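Local coordinates for phosphoinositol-specific phospholipase C (Pseudomonas sp., PDB 5FYP), which cleaves phosphoinositides in a calcium-dependent manner, probably releasing diacylglycerol and an inositol phosphate headgroup, at residues N27-Q32 with L47-W52; T115-K120 with L185-H190; D53-V58 with H65-H70. All blocks are in the same frame, centred on the assembly; numbering follows the deposited sequence.

Interaction 1: residues N27-Q32 with L47-W52; sequences NCYEKQ and LELDFW. With CA (calcium ion), chain I.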
# COMPACT_ATOMS: atom_id res chain seq x y z
N ASN A 27 -10.82 2.37 -0.39
CA ASN A 27 -11.42 2.59 -1.71
C ASN A 27 -11.72 4.06 -1.99
O ASN A 27 -12.72 4.40 -2.66
CB ASN A 27 -12.66 1.75 -1.93
CG ASN A 27 -12.35 0.28 -2.10
OD1 ASN A 27 -11.20 -0.16 -2.12
ND2 ASN A 27 -13.37 -0.48 -2.14
N CYS A 28 -10.83 4.97 -1.57
CA CYS A 28 -11.11 6.40 -1.72
C CYS A 28 -11.03 6.98 -3.11
O CYS A 28 -11.26 8.17 -3.28
CB CYS A 28 -10.27 7.24 -0.78
SG CYS A 28 -8.50 6.99 -0.91
N TYR A 29 -10.71 6.14 -4.08
CA TYR A 29 -10.89 6.50 -5.49
C TYR A 29 -12.36 6.56 -5.92
O TYR A 29 -12.68 7.08 -7.00
CB TYR A 29 -10.14 5.46 -6.37
CG TYR A 29 -10.79 4.11 -6.37
CD1 TYR A 29 -11.86 3.84 -7.21
CD2 TYR A 29 -10.44 3.13 -5.45
CE1 TYR A 29 -12.54 2.63 -7.14
CE2 TYR A 29 -11.12 1.94 -5.37
CZ TYR A 29 -12.19 1.71 -6.22
OH TYR A 29 -12.92 0.54 -6.13
N GLU A 30 -13.26 5.99 -5.14
CA GLU A 30 -14.67 6.03 -5.48
C GLU A 30 -15.25 7.41 -5.21
O GLU A 30 -14.99 8.04 -4.18
CB GLU A 30 -15.48 4.97 -4.73
CG GLU A 30 -15.08 3.55 -5.03
CD GLU A 30 -16.04 2.55 -4.44
OE1 GLU A 30 -17.24 2.64 -4.78
OE2 GLU A 30 -15.61 1.70 -3.64
N LYS A 31 -16.07 7.87 -6.16
CA LYS A 31 -16.66 9.20 -6.09
C LYS A 31 -17.43 9.42 -4.80
O LYS A 31 -17.52 10.53 -4.29
CB LYS A 31 -17.57 9.44 -7.33
CG LYS A 31 -16.81 9.54 -8.64
CD LYS A 31 -17.76 9.67 -9.82
CE LYS A 31 -17.05 9.57 -11.14
NZ LYS A 31 -17.98 9.82 -12.25
N GLN A 32 -18.04 8.36 -4.29
CA GLN A 32 -18.84 8.46 -3.06
C GLN A 32 -18.03 8.76 -1.81
O GLN A 32 -18.59 9.18 -0.81
CB GLN A 32 -19.64 7.15 -2.83
CG GLN A 32 -18.76 5.89 -2.61
CD GLN A 32 -19.55 4.66 -2.24
OE1 GLN A 32 -20.48 4.74 -1.41
NE2 GLN A 32 -19.24 3.53 -2.84
N LEU A 47 -3.61 5.85 0.80
CA LEU A 47 -4.72 5.85 -0.19
C LEU A 47 -4.84 4.50 -0.82
O LEU A 47 -4.07 3.58 -0.51
CB LEU A 47 -4.46 6.92 -1.29
CG LEU A 47 -4.66 8.41 -0.90
CD1 LEU A 47 -3.91 8.99 0.25
CD2 LEU A 47 -4.49 9.23 -2.14
N GLU A 48 -5.84 4.31 -1.68
CA GLU A 48 -6.13 3.00 -2.27
C GLU A 48 -6.70 3.18 -3.67
O GLU A 48 -7.54 4.05 -3.89
CB GLU A 48 -7.11 2.20 -1.42
CG GLU A 48 -7.42 0.81 -1.95
CD GLU A 48 -8.18 -0.07 -0.98
OE1 GLU A 48 -8.74 0.46 -0.00
OE2 GLU A 48 -8.23 -1.31 -1.23
N LEU A 49 -6.27 2.30 -4.57
CA LEU A 49 -6.75 2.21 -5.94
C LEU A 49 -7.07 0.76 -6.24
O LEU A 49 -6.19 -0.09 -6.10
CB LEU A 49 -5.71 2.73 -6.94
CG LEU A 49 -5.45 4.22 -6.86
CD1 LEU A 49 -4.13 4.62 -7.47
CD2 LEU A 49 -6.61 5.00 -7.50
N ASP A 50 -8.28 0.48 -6.75
CA ASP A 50 -8.61 -0.84 -7.28
C ASP A 50 -8.39 -0.81 -8.78
O ASP A 50 -8.95 0.07 -9.47
CB ASP A 50 -10.08 -1.19 -7.02
CG ASP A 50 -10.41 -1.44 -5.56
OD1 ASP A 50 -9.51 -1.53 -4.73
OD2 ASP A 50 -11.63 -1.55 -5.26
N PHE A 51 -7.60 -1.77 -9.31
CA PHE A 51 -7.24 -1.67 -10.72
C PHE A 51 -7.48 -2.95 -11.47
O PHE A 51 -7.22 -4.07 -11.00
CB PHE A 51 -5.81 -1.11 -10.89
CG PHE A 51 -4.69 -2.04 -10.51
CD1 PHE A 51 -4.27 -2.23 -9.20
CD2 PHE A 51 -3.98 -2.70 -11.51
CE1 PHE A 51 -3.20 -3.05 -8.89
CE2 PHE A 51 -2.89 -3.50 -11.21
CZ PHE A 51 -2.51 -3.68 -9.91
N TRP A 52 -7.99 -2.76 -12.68
CA TRP A 52 -8.49 -3.82 -13.57
C TRP A 52 -7.71 -3.80 -14.86
O TRP A 52 -7.36 -2.73 -15.39
CB TRP A 52 -9.98 -3.58 -13.87
CG TRP A 52 -10.87 -3.67 -12.66
CD1 TRP A 52 -11.05 -2.73 -11.69
CD2 TRP A 52 -11.65 -4.80 -12.27
NE1 TRP A 52 -11.89 -3.22 -10.72
CE2 TRP A 52 -12.28 -4.48 -11.06
CE3 TRP A 52 -11.88 -6.05 -12.83
CZ2 TRP A 52 -13.10 -5.38 -10.38
CZ3 TRP A 52 -12.69 -6.94 -12.17
CH2 TRP A 52 -13.29 -6.61 -10.95
CA CA I . -10.00 -2.20 -2.57
O HOH W 1 -12.05 -3.30 -3.22
O HOH W 2 -10.88 -3.25 -0.59

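Interaction 2: residues T115-K120 with L185-H190; sequences TLILDK and LLVLNH. With CA (calcium ion), chain I.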
# COMPACT_ATOMS: atom_id res chain seq x y z
N THR A 115 1.63 6.24 1.22
CA THR A 115 1.50 4.82 0.93
C THR A 115 0.26 4.64 0.06
O THR A 115 -0.83 5.09 0.40
CB THR A 115 1.40 4.00 2.22
OG1 THR A 115 2.57 4.20 3.00
CG2 THR A 115 1.30 2.51 1.93
N LEU A 116 0.43 3.97 -1.07
CA LEU A 116 -0.66 3.68 -2.02
C LEU A 116 -0.90 2.19 -2.08
O LEU A 116 -0.03 1.43 -2.51
CB LEU A 116 -0.36 4.17 -3.41
CG LEU A 116 -0.08 5.59 -3.66
CD1 LEU A 116 0.06 5.85 -5.16
CD2 LEU A 116 -1.17 6.48 -3.08
N ILE A 117 -2.08 1.79 -1.66
CA ILE A 117 -2.51 0.39 -1.73
C ILE A 117 -3.11 0.18 -3.11
O ILE A 117 -4.09 0.79 -3.49
CB ILE A 117 -3.58 0.10 -0.64
CG1 ILE A 117 -3.09 0.53 0.78
CG2 ILE A 117 -4.07 -1.35 -0.70
CD1 ILE A 117 -1.81 -0.10 1.26
N LEU A 118 -2.46 -0.69 -3.89
CA LEU A 118 -2.85 -1.02 -5.25
C LEU A 118 -3.50 -2.39 -5.20
O LEU A 118 -2.81 -3.41 -5.13
CB LEU A 118 -1.64 -0.95 -6.17
CG LEU A 118 -0.88 0.39 -6.13
CD1 LEU A 118 0.35 0.32 -7.00
CD2 LEU A 118 -1.75 1.56 -6.51
N ASP A 119 -4.83 -2.39 -5.20
CA ASP A 119 -5.63 -3.59 -5.01
C ASP A 119 -6.00 -4.14 -6.40
O ASP A 119 -6.86 -3.62 -7.10
CB ASP A 119 -6.86 -3.25 -4.18
CG ASP A 119 -7.65 -4.44 -3.70
OD1 ASP A 119 -7.15 -5.58 -3.89
OD2 ASP A 119 -8.76 -4.22 -3.12
N LYS A 120 -5.22 -5.14 -6.81
CA LYS A 120 -5.32 -5.71 -8.14
C LYS A 120 -6.53 -6.64 -8.22
O LYS A 120 -6.69 -7.49 -7.38
CB LYS A 120 -4.05 -6.49 -8.46
CG LYS A 120 -3.97 -6.90 -9.92
CD LYS A 120 -2.67 -7.60 -10.29
CE LYS A 120 -2.30 -7.54 -11.73
NZ LYS A 120 -3.40 -7.67 -12.70
N LEU A 185 5.42 4.93 -1.22
CA LEU A 185 5.49 3.48 -1.06
C LEU A 185 4.29 2.85 -1.73
O LEU A 185 3.17 3.25 -1.45
CB LEU A 185 5.50 3.06 0.43
CG LEU A 185 6.77 3.34 1.22
CD1 LEU A 185 7.01 4.81 1.46
CD2 LEU A 185 6.73 2.60 2.54
N LEU A 186 4.53 1.90 -2.61
CA LEU A 186 3.48 1.21 -3.33
C LEU A 186 3.30 -0.19 -2.75
O LEU A 186 4.29 -0.87 -2.48
CB LEU A 186 3.83 1.10 -4.79
CG LEU A 186 4.12 2.44 -5.47
CD1 LEU A 186 4.53 2.21 -6.91
CD2 LEU A 186 2.93 3.39 -5.39
N VAL A 187 2.04 -0.62 -2.61
CA VAL A 187 1.74 -1.90 -1.97
C VAL A 187 0.79 -2.66 -2.88
O VAL A 187 -0.21 -2.10 -3.33
CB VAL A 187 1.07 -1.65 -0.61
CG1 VAL A 187 0.83 -2.99 0.10
CG2 VAL A 187 1.91 -0.71 0.26
N LEU A 188 1.06 -3.93 -3.12
CA LEU A 188 0.19 -4.78 -3.95
C LEU A 188 -0.69 -5.64 -3.05
O LEU A 188 -0.21 -6.33 -2.14
CB LEU A 188 1.04 -5.67 -4.84
CG LEU A 188 0.28 -6.52 -5.85
CD1 LEU A 188 -0.45 -5.65 -6.87
CD2 LEU A 188 1.21 -7.49 -6.53
N ASN A 189 -2.00 -5.59 -3.32
CA ASN A 189 -2.97 -6.52 -2.74
C ASN A 189 -3.66 -7.27 -3.88
O ASN A 189 -3.72 -6.79 -5.02
CB ASN A 189 -4.03 -5.81 -1.87
CG ASN A 189 -3.51 -5.17 -0.60
OD1 ASN A 189 -2.37 -5.36 -0.13
ND2 ASN A 189 -4.37 -4.46 0.00
N HIS A 190 -4.26 -8.40 -3.53
CA HIS A 190 -5.11 -9.19 -4.42
C HIS A 190 -5.88 -10.16 -3.54
O HIS A 190 -5.42 -10.48 -2.45
CB HIS A 190 -4.24 -9.94 -5.48
CG HIS A 190 -5.01 -10.56 -6.61
ND1 HIS A 190 -5.71 -11.73 -6.48
CD2 HIS A 190 -5.20 -10.15 -7.88
CE1 HIS A 190 -6.31 -12.00 -7.61
NE2 HIS A 190 -6.02 -11.05 -8.48
CA CA I . -10.00 -2.20 -2.57
O HOH W 2 -10.88 -3.25 -0.59
O HOH W 1 -12.05 -3.30 -3.22

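Interaction 3: residues D53-V58 with H65-H70; sequences DQRDAV and HWFVRH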
# COMPACT_ATOMS: atom_id res chain seq x y z
N ASP A 53 -7.46 -4.98 -15.40
CA ASP A 53 -6.83 -5.09 -16.72
C ASP A 53 -7.79 -4.72 -17.85
O ASP A 53 -7.42 -4.15 -18.86
CB ASP A 53 -6.35 -6.53 -16.94
CG ASP A 53 -5.06 -6.83 -16.21
OD1 ASP A 53 -4.96 -6.54 -14.99
OD2 ASP A 53 -4.10 -7.29 -16.87
N GLN A 54 -9.05 -5.13 -17.69
CA GLN A 54 -10.05 -5.05 -18.76
C GLN A 54 -11.09 -3.96 -18.45
O GLN A 54 -11.25 -3.55 -17.30
CB GLN A 54 -10.78 -6.40 -18.91
CG GLN A 54 -9.93 -7.62 -19.09
CD GLN A 54 -9.25 -7.64 -20.41
OE1 GLN A 54 -9.66 -6.95 -21.36
NE2 GLN A 54 -8.17 -8.38 -20.49
N ARG A 55 -11.79 -3.51 -19.48
CA ARG A 55 -12.86 -2.50 -19.34
C ARG A 55 -14.05 -3.08 -18.61
O ARG A 55 -14.72 -2.39 -17.84
CB ARG A 55 -13.26 -1.99 -20.73
CG ARG A 55 -14.32 -0.89 -20.72
CD ARG A 55 -14.62 -0.37 -22.12
NE ARG A 55 -13.49 0.41 -22.62
CZ ARG A 55 -13.10 1.64 -22.20
NH1 ARG A 55 -13.77 2.33 -21.26
NH2 ARG A 55 -12.02 2.22 -22.77
N ASP A 56 -14.32 -4.34 -18.86
CA ASP A 56 -15.24 -5.14 -18.08
C ASP A 56 -14.50 -6.37 -17.59
O ASP A 56 -13.33 -6.27 -17.34
CB ASP A 56 -16.56 -5.41 -18.83
CG ASP A 56 -16.38 -6.16 -20.14
OD1 ASP A 56 -15.30 -6.75 -20.38
OD2 ASP A 56 -17.35 -6.13 -20.93
N ALA A 57 -15.16 -7.50 -17.38
CA ALA A 57 -14.50 -8.70 -16.90
C ALA A 57 -13.71 -9.44 -17.96
O ALA A 57 -12.88 -10.27 -17.61
CB ALA A 57 -15.54 -9.63 -16.27
N VAL A 58 -13.98 -9.17 -19.23
CA VAL A 58 -13.52 -10.05 -20.32
C VAL A 58 -12.97 -9.32 -21.53
O VAL A 58 -12.55 -9.98 -22.48
CB VAL A 58 -14.69 -10.98 -20.73
CG1 VAL A 58 -15.80 -10.27 -21.50
CG2 VAL A 58 -14.24 -12.24 -21.49
N HIS A 65 -1.47 -0.30 -19.59
CA HIS A 65 -2.61 0.47 -19.12
C HIS A 65 -3.48 -0.37 -18.23
O HIS A 65 -3.65 -1.54 -18.50
CB HIS A 65 -3.43 0.87 -20.36
CG HIS A 65 -4.80 1.42 -20.09
ND1 HIS A 65 -5.93 0.65 -19.85
CD2 HIS A 65 -5.22 2.70 -20.06
CE1 HIS A 65 -6.97 1.46 -19.64
NE2 HIS A 65 -6.56 2.71 -19.80
N TRP A 66 -4.05 0.24 -17.19
CA TRP A 66 -5.05 -0.42 -16.36
C TRP A 66 -6.16 0.59 -16.05
O TRP A 66 -5.91 1.80 -16.03
CB TRP A 66 -4.47 -0.95 -15.04
CG TRP A 66 -3.51 -2.13 -15.20
CD1 TRP A 66 -3.83 -3.44 -14.97
CD2 TRP A 66 -2.11 -2.11 -15.53
NE1 TRP A 66 -2.73 -4.22 -15.15
CE2 TRP A 66 -1.66 -3.44 -15.49
CE3 TRP A 66 -1.21 -1.10 -15.88
CZ2 TRP A 66 -0.35 -3.78 -15.77
CZ3 TRP A 66 0.10 -1.45 -16.17
CH2 TRP A 66 0.51 -2.76 -16.12
N PHE A 67 -7.36 0.07 -15.77
CA PHE A 67 -8.53 0.87 -15.40
C PHE A 67 -8.63 0.95 -13.89
O PHE A 67 -8.14 0.05 -13.18
CB PHE A 67 -9.80 0.22 -15.91
CG PHE A 67 -9.89 0.12 -17.40
CD1 PHE A 67 -9.37 -0.99 -18.07
CD2 PHE A 67 -10.53 1.10 -18.15
CE1 PHE A 67 -9.49 -1.11 -19.45
CE2 PHE A 67 -10.65 0.99 -19.52
CZ PHE A 67 -10.15 -0.11 -20.17
N VAL A 68 -9.33 1.97 -13.38
CA VAL A 68 -9.62 2.08 -11.95
C VAL A 68 -11.13 2.20 -11.78
O VAL A 68 -11.76 3.15 -12.25
CB VAL A 68 -8.88 3.24 -11.30
CG1 VAL A 68 -9.38 3.52 -9.89
CG2 VAL A 68 -7.38 2.98 -11.29
N ARG A 69 -11.69 1.23 -11.05
CA ARG A 69 -13.12 1.16 -10.73
C ARG A 69 -13.31 0.10 -9.66
O ARG A 69 -12.41 -0.73 -9.43
CB ARG A 69 -13.96 0.81 -11.95
CG ARG A 69 -13.71 -0.60 -12.48
CD ARG A 69 -14.66 -0.92 -13.62
NE ARG A 69 -14.45 -2.28 -14.13
CZ ARG A 69 -13.48 -2.62 -14.96
NH1 ARG A 69 -12.69 -1.71 -15.51
NH2 ARG A 69 -13.30 -3.93 -15.26
N HIS A 70 -14.51 0.07 -9.08
CA HIS A 70 -14.80 -0.91 -8.06
C HIS A 70 -15.31 -2.24 -8.61
O HIS A 70 -14.82 -3.30 -8.23
CB HIS A 70 -15.80 -0.34 -7.06
CG HIS A 70 -16.05 -1.22 -5.87
ND1 HIS A 70 -17.25 -1.81 -5.62
CD2 HIS A 70 -15.22 -1.67 -4.91
CE1 HIS A 70 -17.18 -2.53 -4.52
NE2 HIS A 70 -15.95 -2.47 -4.07
O HOH W 3 -2.01 -7.12 -15.15
O HOH W 4 -5.92 -2.16 -19.96

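Interaction 1: residues N27-Q32 with L47-W52
The Y29 ring turns its edge to strand 47-52: the carbonyl oxygen of E48 lies in the ring plane, 3.4 Å from CD2, and D50 OD2 sits near that plane beyond the hydroxyl. One ring face carries N27 O. CG stands between the backbone N and carbonyl carbon (chi1 70°), which points the ring across toward D50; the side chains cross at about a right angle, ring and carboxylate planes 58° apart. The OH donates to D50 OD2 at 2.6 Å from above the carboxylate plane. E48 O itself is buried without a hydrogen-bond partner. Y29 CB packs on L49 CD2, while C28, in a disulfide with C25, rests its sulfur near L47.

This is the calcium site of a TIM-barrel family enzyme. N27, E48 OE2 (2.4 Å from the calcium), D50 OD1 (2.3 Å) and two waters bind the ion, and D119 completes the shell. With CG anti to the backbone N (chi1 -178°) and the chain extended beyond it, E48 reaches the ion, while OE1 takes the backbone N-H of N27 at 2.9 Å and a salt bridge from R260. D50 OD2 also accepts from water 1, a metal ligand. The carboxylates of E48 and D50 thus each give one oxygen to calcium and have the other bonded to protein, which fixes their rotation; R260 is likely to offset part of the negative charge.

Interaction 2: residues T115-K120 with L185-H190
Two neighbouring parallel strands of the TIM-barrel-like fold, 115-120 and 185-189, meet here in a five-bond ladder, their axes 24° apart. The carbonyls of L185, L116, V187, L118 and N189 each take an N-H from the other strand; the shortest bond runs from L118 N to V187 O, 2.7 Å. L116 and L186 lie side by side (CD1 to CD2 3.8 Å) on the face covered by helix 133-144, and L188 on that face meets helix 193-203.

T115, I117 and D119 share the other face with V187 and N189. I117 lies alongside V187, its CD1 3.8 Å from V187 CB, while its CG2 crosses to the N189 amide, 3.9 Å from N189 CG. Without CG2 and CD1 of I117, as with an alanine here, a gap is likely to open between V187 and N189, leaving the amide freer to turn.

At the C-terminal end of this face D119, with CG anti to the backbone N (chi1 -170°), brings OD2 to the calcium at 2.4 Å; its carboxylate is turned 75° from the N189 amide plane. Since OD2 also accepts from K121, this one oxygen serves both the ion and an ammonium group, which is likely to polarise it and temper its charge.

Interaction 3: residues D53-V58 with H65-H70
F67 and R55 meet where the loop following strand 46-52 folds over strand 67-68, a short edge strand antiparallel to strand 46-52. R55 CA lies over one face of the F67 ring in a CH-pi contact, 3.8 Å from the ring centroid. The H65 ring, in the conformer described, covers the opposite face, CE1 over its centre, so the ring is held between the two. The R55 side chain leaves with CG anti to the backbone N and bends at chi3 (-71°), carrying its guanidinium to the ring's rim. The planes stand 77° apart, so ring edge meets guanidinium face, F67 CE2 3.7 Å from R55 CZ.

R69, extended from CG to NE, binds the backbone of the same loop, presenting NH1 and NH2 end-on to Q54 O at 2.9 Å each; the oxygen lies in the guanidinium plane, NH1 in the carbonyl plane, and NH2 43° above it. R55 O stands over the centre of the guanidinium face, 3.1 Å from CZ, making no hydrogen bond but probably gaining from the positive charge. G79 O and P72 O take further N-H groups, so backbone carbonyls fix the rotation of the group.

D53 runs alongside W66, its carboxylate nearly perpendicular to the indole, OD1 at the indole edge and OD2 in a salt bridge with R131. D56 OD1, bonded also to S59 OG, closes an Asx turn by accepting from V58 N at 3.0 Å.

Interactions 1 and 2 share the calcium ion and its two waters: strands 46-52 and 114-120 are parallel neighbours, joined by probable backbone hydrogen bonds such as L49 O to D119 N (2.8 Å), so D119 reaches the ion from the strand next to that of E48 and D50. Their centres are about 11 Å apart. Interaction 3 extends the same sheet on the far side of strand 46-52, with W52 O and F67 N 2.8 Å apart and W52 NE1 2.9 Å from R69 O. The R69 side chain stays about 11 Å from the calcium, outside its coordination shell. A salt bridge, K120 NZ to D53 OD1 (3.0 Å), ties interaction 2 to interaction 3.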